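Local coordinates for argininosuccinate lyase (Chelativorans sp., PDB 6RXA), which is a carbon-nitrogen lyase (EDDS lyase) of the aspartase/fumarase superfamily that probably also splits argininosuccinate into fumarate and arginine, at residues E133-Y138 with K181-Y186; A141-A146 with D459-E464. The protein carries 2 engineered substitutions. All blocks are in the same frame, centred on the assembly; numbering follows the deposited sequence.

In the fold
Both contacts use helix 112-147, one of the long helices of the central bundle of the aspartase/fumarase fold, in adjoining parts of its sequence, and the centres of the two contacts lie about 13 Å apart. Interaction 1 pairs 133-138 with helix 168-193 near the middle of the chain; every touching residue is buried, and branched aliphatic groups and a tyrosine ring meet. Interaction 2 pairs 141-146 with helix 451-500 farther out, its centre about 16 Å from the centre of the chain, where a buried valine-alanine pair gives way to an exposed histidine and methionine. Both pairs run antiparallel and no hydrogen bond crosses either, but chemistry shifts from purely apolar inside to partly sulfur-aromatic at the surface.

Interaction 1: residues E133-Y138 with K181-Y186; sequences EAVIGY and KNLDRY
V135 and L183 meet between two antiparallel helices of the lyase bundle, whose local axes come within 10.6 Å at 169° between their directions. The apolar contacts centre on this pair. The CD2 methyl of L183 lies 3.7 Å from CG1 of V135, and the two side chains lie alongside each other, pointing opposite ways. V135 holds CG1 anti to its nitrogen (chi1 175°), which turns that methyl to L183 and leaves CG2 for the next neighbour. I136 comes in across L183 at about a right angle, its CG1 4.0 Å from L183 CD2, so the leucine end touches two β-branched residues, whose rigid side chains suit a fixed helix surface.

The aromatic contact is looser: CG2 of V135 approaches CE2 of Y186 obliquely, at 4.2 Å. F248 of helix 236-262 and I132 of helix 112-147 extend the apolar surroundings of V135 and L183. Y186 suits this buried place because its ring packs among hydrocarbons while its hydroxyl is hydrogen-bonded to N245.

One polar side-chain bond lies within segment 181-186: R185 NH1 donates to N182 OD1 at 3.0 Å, reaching it from above the carbonyl plane, 62° out of it. Other polar groups reach outward, and K181 and R185 turn their charges to E230 and E240 of the second subunit.

No hydrogen bond joins the two segments, so shape and the burial of hydrocarbon hold them together, while the charges of K181 and R185 serve the subunit interface.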
ATOM      1  N   GLU A 133     -10.170  -4.836 -24.703  1.00 13.77           N
ATOM      2  CA  GLU A 133      -9.697  -5.396 -25.967  1.00 14.18           C
ATOM      3  C   GLU A 133      -8.384  -6.152 -25.776  1.00 13.68           C
ATOM      4  O   GLU A 133      -8.214  -7.254 -26.310  1.00 14.50           O
ATOM      5  CB  GLU A 133      -9.549  -4.275 -26.990  1.00 15.11           C
ATOM      6  CG  GLU A 133      -9.106  -4.739 -28.354  1.00 18.92           C
ATOM      7  CD  GLU A 133      -9.001  -3.592 -29.341  1.00 27.29           C
ATOM      8  OE1 GLU A 133      -8.421  -2.550 -28.982  1.00 30.28           O
ATOM      9  OE2 GLU A 133      -9.505  -3.730 -30.465  1.00 31.61           O
ATOM     10  N   ALA A 134      -7.442  -5.577 -25.016  1.00 13.68           N
ATOM     11  CA  ALA A 134      -6.158  -6.239 -24.793  1.00 13.94           C
ATOM     12  C   ALA A 134      -6.327  -7.518 -23.978  1.00 12.94           C
ATOM     13  O   ALA A 134      -5.692  -8.540 -24.280  1.00 12.99           O
ATOM     14  CB  ALA A 134      -5.185  -5.278 -24.106  1.00 14.62           C
ATOM     15  N   VAL A 135      -7.197  -7.494 -22.961  1.00 12.55           N
ATOM     16  CA  VAL A 135      -7.432  -8.689 -22.145  1.00 12.22           C
ATOM     17  C   VAL A 135      -8.109  -9.782 -22.963  1.00 12.89           C
ATOM     18  O   VAL A 135      -7.792 -10.962 -22.806  1.00 13.78           O
ATOM     19  CB  VAL A 135      -8.214  -8.339 -20.868  1.00 13.64           C
ATOM     20  CG1 VAL A 135      -8.568  -9.595 -20.070  1.00 15.24           C
ATOM     21  CG2 VAL A 135      -7.393  -7.393 -20.007  1.00 13.45           C
ATOM     22  N   ILE A 136      -9.027  -9.412 -23.867  1.00 12.60           N
ATOM     23  CA  ILE A 136      -9.613 -10.399 -24.770  1.00 13.33           C
ATOM     24  C   ILE A 136      -8.530 -11.019 -25.654  1.00 13.51           C
ATOM     25  O   ILE A 136      -8.485 -12.240 -25.843  1.00 13.90           O
ATOM     26  CB  ILE A 136     -10.745  -9.763 -25.598  1.00 14.27           C
ATOM     27  CG1 ILE A 136     -11.961  -9.479 -24.728  1.00 14.20           C
ATOM     28  CG2 ILE A 136     -11.106 -10.676 -26.777  1.00 15.33           C
ATOM     29  CD1 ILE A 136     -13.034  -8.674 -25.453  1.00 15.58           C
ATOM     30  N   GLY A 137      -7.632 -10.194 -26.193  1.00 13.55           N
ATOM     31  CA  GLY A 137      -6.559 -10.729 -27.017  1.00 14.30           C
ATOM     32  C   GLY A 137      -5.661 -11.684 -26.251  1.00 14.53           C
ATOM     33  O   GLY A 137      -5.190 -12.690 -26.796  1.00 14.51           O
ATOM     34  N   TYR A 138      -5.408 -11.380 -24.985  1.00 13.64           N
ATOM     35  CA  TYR A 138      -4.622 -12.251 -24.115  1.00 13.30           C
ATOM     36  C   TYR A 138      -5.351 -13.561 -23.878  1.00 13.44           C
ATOM     37  O   TYR A 138      -4.768 -14.641 -24.034  1.00 13.80           O
ATOM     38  CB  TYR A 138      -4.394 -11.484 -22.816  1.00 12.68           C
ATOM     39  CG  TYR A 138      -3.540 -12.072 -21.711  1.00 13.22           C
ATOM     40  CD1 TYR A 138      -2.465 -12.899 -21.962  1.00 13.89           C
ATOM     41  CD2 TYR A 138      -3.811 -11.739 -20.387  1.00 13.53           C
ATOM     42  CE1 TYR A 138      -1.689 -13.386 -20.917  1.00 14.92           C
ATOM     43  CE2 TYR A 138      -3.040 -12.213 -19.345  1.00 13.92           C
ATOM     44  CZ  TYR A 138      -1.978 -13.042 -19.619  1.00 15.01           C
ATOM     45  OH  TYR A 138      -1.205 -13.536 -18.587  1.00 15.47           O
ATOM     46  N   LYS A 181     -13.092 -13.960 -15.309  1.00 12.98           N
ATOM     47  CA  LYS A 181     -13.570 -13.229 -14.143  1.00 12.97           C
ATOM     48  C   LYS A 181     -13.047 -11.798 -14.138  1.00 12.62           C
ATOM     49  O   LYS A 181     -13.764 -10.872 -13.744  1.00 13.46           O
ATOM     50  CB  LYS A 181     -13.222 -13.986 -12.861  1.00 13.12           C
ATOM     51  CG  LYS A 181     -14.089 -15.234 -12.692  1.00 14.09           C
ATOM     52  CD  LYS A 181     -13.803 -15.955 -11.388  1.00 15.32           C
ATOM     53  CE  LYS A 181     -12.423 -16.573 -11.411  1.00 18.97           C
ATOM     54  NZ  LYS A 181     -12.310 -17.598 -10.320  1.00 24.72           N
ATOM     55  N   ASN A 182     -11.806 -11.583 -14.591  1.00 12.51           N
ATOM     56  CA  ASN A 182     -11.301 -10.219 -14.716  1.00 12.24           C
ATOM     57  C   ASN A 182     -12.072  -9.423 -15.765  1.00 12.66           C
ATOM     58  O   ASN A 182     -12.316  -8.224 -15.581  1.00 13.34           O
ATOM     59  CB  ASN A 182      -9.796 -10.232 -14.984  1.00 11.86           C
ATOM     60  CG  ASN A 182      -8.998 -10.460 -13.709  1.00 12.47           C
ATOM     61  OD1 ASN A 182      -9.268  -9.833 -12.685  1.00 14.06           O
ATOM     62  ND2 ASN A 182      -8.040 -11.378 -13.754  1.00 12.92           N
ATOM     63  N   LEU A 183     -12.501 -10.073 -16.850  1.00 12.43           N
ATOM     64  CA  LEU A 183     -13.335  -9.376 -17.829  1.00 12.84           C
ATOM     65  C   LEU A 183     -14.674  -8.978 -17.212  1.00 13.39           C
ATOM     66  O   LEU A 183     -15.170  -7.878 -17.461  1.00 14.56           O
ATOM     67  CB  LEU A 183     -13.513 -10.238 -19.078  1.00 12.81           C
ATOM     68  CG  LEU A 183     -12.278 -10.256 -19.988  1.00 14.28           C
ATOM     69  CD1 LEU A 183     -12.345 -11.404 -20.962  1.00 15.10           C
ATOM     70  CD2 LEU A 183     -12.099  -8.932 -20.750  1.00 14.99           C
ATOM     71  N   ASP A 184     -15.265  -9.847 -16.391  1.00 13.22           N
ATOM     72  CA  ASP A 184     -16.456  -9.453 -15.648  1.00 12.73           C
ATOM     73  C   ASP A 184     -16.167  -8.244 -14.756  1.00 12.51           C
ATOM     74  O   ASP A 184     -16.958  -7.294 -14.709  1.00 13.42           O
ATOM     75  CB  ASP A 184     -16.982 -10.610 -14.804  1.00 14.32           C
ATOM     76  CG  ASP A 184     -17.732 -11.656 -15.609  1.00 17.47           C
ATOM     77  OD1 ASP A 184     -18.309 -11.339 -16.677  1.00 18.35           O
ATOM     78  OD2 ASP A 184     -17.770 -12.817 -15.136  1.00 19.34           O
ATOM     79  N   ARG A 185     -15.041  -8.256 -14.026  1.00 12.14           N
ATOM     80  CA  ARG A 185     -14.738  -7.120 -13.156  1.00 11.65           C
ATOM     81  C   ARG A 185     -14.675  -5.823 -13.957  1.00 11.98           C
ATOM     82  O   ARG A 185     -15.185  -4.779 -13.529  1.00 12.67           O
ATOM     83  CB  ARG A 185     -13.401  -7.310 -12.434  1.00 12.28           C
ATOM     84  CG  ARG A 185     -13.377  -8.336 -11.326  1.00 13.30           C
ATOM     85  CD  ARG A 185     -11.973  -8.376 -10.600  1.00 13.44           C
ATOM     86  NE  ARG A 185     -12.132  -9.368  -9.564  1.00 13.55           N
ATOM     87  CZ  ARG A 185     -11.811 -10.647  -9.678  1.00 13.52           C
ATOM     88  NH1 ARG A 185     -11.136 -11.107 -10.732  1.00 14.17           N
ATOM     89  NH2 ARG A 185     -12.136 -11.461  -8.697  1.00 13.35           N
ATOM     90  N   TYR A 186     -14.026  -5.867 -15.124  1.00 12.15           N
ATOM     91  CA  TYR A 186     -13.886  -4.670 -15.940  1.00 11.86           C
ATOM     92  C   TYR A 186     -15.218  -4.218 -16.542  1.00 12.46           C
ATOM     93  O   TYR A 186     -15.486  -3.017 -16.597  1.00 12.88           O
ATOM     94  CB  TYR A 186     -12.873  -4.919 -17.052  1.00 12.24           C
ATOM     95  CG  TYR A 186     -11.420  -4.736 -16.693  1.00 11.55           C
ATOM     96  CD1 TYR A 186     -10.945  -3.525 -16.185  1.00 11.86           C
ATOM     97  CD2 TYR A 186     -10.503  -5.758 -16.907  1.00 11.04           C
ATOM     98  CE1 TYR A 186      -9.606  -3.351 -15.892  1.00 11.91           C
ATOM     99  CE2 TYR A 186      -9.158  -5.584 -16.618  1.00 11.24           C
ATOM    100  CZ  TYR A 186      -8.720  -4.389 -16.108  1.00 11.75           C
ATOM    101  OH  TYR A 186      -7.380  -4.236 -15.829  1.00 12.95           O
TER

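Interaction 2: residues A141-A146 with D459-E464; sequences AVVHKA and DDAMAE
A461 and M462 meet V143 and H144 where helix 451-500 packs alongside helix 112-147 of the central helical bundle of the aspartase/fumarase fold. The local axes approach to 10.5 Å with a signed crossing angle of -150°, an antiparallel but clearly tilted pairing, and the nearest backbones are those of V143 and A461.

Along 459-464, D459 comes first and turns its CB away from the partner helix; its carboxylate makes a salt bridge with K455 on its own helix, one turn back, as suits a charged residue on an exposed surface. A461 is the first residue to touch. Directed at the other helix, A461 CB lies 4.0 Å from V143 CG2. Alanine suits this buried place because a single methyl fits where the helices run nearest each other, and it also packs on M173 of helix 168-193. V143, which touches S176 of that same helix, presents its two methyls to successive residues: CG2 goes to A461, and V143 CG1 lies 3.9 Å from M462 SD.

M462 leaves its helix at an angle to this line, and bends at both chi2 (-70°) and chi3 bring its flexible thioether across to H144. The long unbranched chain lets SD reach both V143 and H144 at the exposed margin of the contact. The sulfur-aromatic contact is made at the ring edge: M462 SD stands 4.5 Å from the centroid of the H144 ring, 76° off its normal, and H144 NE2 is the nearest ring atom, 3.7 Å from M462 SD.

One turn from D460, E464 closes the segment with a second, charged link between the same two helices, a salt bridge from E464 OE1 to NH2 of R139 on helix 112-147.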
ATOM      1  N   ALA A 141      -5.190 -15.729 -27.008  1.00 14.48           N
ATOM      2  CA  ALA A 141      -3.912 -16.417 -27.162  1.00 14.00           C
ATOM      3  C   ALA A 141      -3.806 -17.610 -26.219  1.00 13.96           C
ATOM      4  O   ALA A 141      -3.301 -18.673 -26.608  1.00 13.50           O
ATOM      5  CB  ALA A 141      -2.766 -15.443 -26.935  1.00 13.88           C
ATOM      6  N   VAL A 142      -4.284 -17.454 -24.987  1.00 14.25           N
ATOM      7  CA  VAL A 142      -4.249 -18.521 -23.983  1.00 13.60           C
ATOM      8  C   VAL A 142      -5.097 -19.710 -24.421  1.00 13.92           C
ATOM      9  O   VAL A 142      -4.652 -20.860 -24.367  1.00 13.91           O
ATOM     10  CB  VAL A 142      -4.718 -17.949 -22.634  1.00 13.87           C
ATOM     11  CG1 VAL A 142      -5.072 -19.032 -21.630  1.00 14.00           C
ATOM     12  CG2 VAL A 142      -3.658 -17.004 -22.060  1.00 13.66           C
ATOM     13  N   VAL A 143      -6.343 -19.456 -24.827  1.00 14.26           N
ATOM     14  CA  VAL A 143      -7.247 -20.543 -25.192  1.00 14.61           C
ATOM     15  C   VAL A 143      -6.794 -21.218 -26.480  1.00 15.30           C
ATOM     16  O   VAL A 143      -6.823 -22.452 -26.595  1.00 15.05           O
ATOM     17  CB  VAL A 143      -8.686 -20.010 -25.311  1.00 15.84           C
ATOM     18  CG1 VAL A 143      -9.612 -21.090 -25.848  1.00 16.66           C
ATOM     19  CG2 VAL A 143      -9.188 -19.526 -23.979  1.00 15.27           C
ATOM     20  N   HIS A 144      -6.364 -20.428 -27.467  1.00 15.48           N
ATOM     21  CA  HIS A 144      -5.931 -21.002 -28.737  1.00 16.44           C
ATOM     22  C   HIS A 144      -4.658 -21.823 -28.558  1.00 15.87           C
ATOM     23  O   HIS A 144      -4.492 -22.869 -29.198  1.00 17.06           O
ATOM     24  CB  HIS A 144      -5.791 -19.896 -29.780  1.00 18.98           C
ATOM     25  CG  HIS A 144      -7.054 -19.109 -29.980  1.00 24.55           C
ATOM     26  ND1 HIS A 144      -7.117 -17.986 -30.778  1.00 26.62           N
ATOM     27  CD2 HIS A 144      -8.301 -19.283 -29.479  1.00 26.18           C
ATOM     28  CE1 HIS A 144      -8.348 -17.504 -30.760  1.00 27.41           C
ATOM     29  NE2 HIS A 144      -9.085 -18.267 -29.973  1.00 26.94           N
ATOM     30  N   LYS A 145      -3.764 -21.383 -27.663  1.00 14.79           N
ATOM     31  CA  LYS A 145      -2.593 -22.185 -27.309  1.00 15.20           C
ATOM     32  C   LYS A 145      -3.007 -23.474 -26.607  1.00 15.20           C
ATOM     33  O   LYS A 145      -2.501 -24.556 -26.928  1.00 16.11           O
ATOM     34  CB  LYS A 145      -1.650 -21.353 -26.436  1.00 15.60           C
ATOM     35  CG  LYS A 145      -0.257 -21.948 -26.207  1.00 15.03           C
ATOM     36  CD  LYS A 145       0.652 -21.856 -27.424  1.00 15.63           C
ATOM     37  CE  LYS A 145       2.110 -22.087 -27.037  1.00 16.46           C
ATOM     38  NZ  LYS A 145       3.012 -21.831 -28.189  1.00 17.52           N
ATOM     39  N   ALA A 146      -3.945 -23.384 -25.662  1.00 14.48           N
ATOM     40  CA  ALA A 146      -4.397 -24.583 -24.963  1.00 15.85           C
ATOM     41  C   ALA A 146      -4.907 -25.630 -25.940  1.00 16.76           C
ATOM     42  O   ALA A 146      -4.662 -26.831 -25.763  1.00 16.48           O
ATOM     43  CB  ALA A 146      -5.500 -24.229 -23.969  1.00 15.31           C
ATOM     44  N   ASP A 459     -14.268 -25.410 -25.478  1.00 18.26           N
ATOM     45  CA  ASP A 459     -15.498 -25.108 -26.202  1.00 18.82           C
ATOM     46  C   ASP A 459     -16.296 -24.030 -25.477  1.00 18.52           C
ATOM     47  O   ASP A 459     -16.803 -23.085 -26.099  1.00 19.40           O
ATOM     48  CB  ASP A 459     -16.347 -26.373 -26.343  1.00 20.24           C
ATOM     49  CG  ASP A 459     -15.754 -27.396 -27.297  1.00 22.77           C
ATOM     50  OD1 ASP A 459     -14.818 -27.071 -28.053  1.00 23.27           O
ATOM     51  OD2 ASP A 459     -16.246 -28.547 -27.297  1.00 23.88           O
ATOM     52  N   ASP A 460     -16.400 -24.144 -24.153  1.00 18.01           N
ATOM     53  CA  ASP A 460     -17.118 -23.141 -23.379  1.00 17.80           C
ATOM     54  C   ASP A 460     -16.431 -21.781 -23.466  1.00 17.07           C
ATOM     55  O   ASP A 460     -17.100 -20.746 -23.590  1.00 18.53           O
ATOM     56  CB  ASP A 460     -17.228 -23.586 -21.920  1.00 20.47           C
ATOM     57  CG  ASP A 460     -18.279 -24.667 -21.723  1.00 24.92           C
ATOM     58  OD1 ASP A 460     -19.037 -24.930 -22.683  1.00 26.35           O
ATOM     59  OD2 ASP A 460     -18.342 -25.247 -20.615  1.00 26.17           O
ATOM     60  N   ALA A 461     -15.095 -21.762 -23.386  1.00 16.20           N
ATOM     61  CA  ALA A 461     -14.364 -20.499 -23.416  1.00 16.03           C
ATOM     62  C   ALA A 461     -14.472 -19.833 -24.779  1.00 16.15           C
ATOM     63  O   ALA A 461     -14.526 -18.598 -24.876  1.00 16.52           O
ATOM     64  CB  ALA A 461     -12.902 -20.742 -23.040  1.00 16.64           C
ATOM     65  N   MET A 462     -14.495 -20.625 -25.850  1.00 16.57           N
ATOM     66  CA  MET A 462     -14.648 -20.044 -27.181  1.00 17.62           C
ATOM     67  C   MET A 462     -16.009 -19.371 -27.313  1.00 17.62           C
ATOM     68  O   MET A 462     -16.126 -18.303 -27.921  1.00 18.37           O
ATOM     69  CB  MET A 462     -14.450 -21.122 -28.244  1.00 18.41           C
ATOM     70  CG  MET A 462     -13.026 -21.684 -28.312  1.00 19.24           C
ATOM     71  SD  MET A 462     -11.835 -20.497 -28.950  1.00 21.07           S
ATOM     72  CE  MET A 462     -12.193 -20.543 -30.706  1.00 21.98           C
ATOM     73  N   ALA A 463     -17.053 -19.972 -26.736  1.00 17.96           N
ATOM     74  CA  ALA A 463     -18.356 -19.320 -26.752  1.00 18.60           C
ATOM     75  C   ALA A 463     -18.343 -18.051 -25.911  1.00 18.22           C
ATOM     76  O   ALA A 463     -18.932 -17.035 -26.300  1.00 19.35           O
ATOM     77  CB  ALA A 463     -19.424 -20.293 -26.258  1.00 19.60           C
ATOM     78  N   GLU A 464     -17.674 -18.091 -24.757  1.00 17.43           N
ATOM     79  CA  GLU A 464     -17.553 -16.903 -23.918  1.00 17.57           C
ATOM     80  C   GLU A 464     -16.779 -15.802 -24.633  1.00 17.66           C
ATOM     81  O   GLU A 464     -17.144 -14.627 -24.546  1.00 18.20           O
ATOM     82  CB  GLU A 464     -16.916 -17.269 -22.574  1.00 17.61           C
ATOM     83  CG  GLU A 464     -17.865 -18.024 -21.652  1.00 19.91           C
ATOM     84  CD  GLU A 464     -17.269 -18.397 -20.304  1.00 22.23           C
ATOM     85  OE1 GLU A 464     -16.078 -18.128 -20.026  1.00 22.61           O
ATOM     86  OE2 GLU A 464     -18.020 -18.978 -19.492  1.00 23.94           O
TER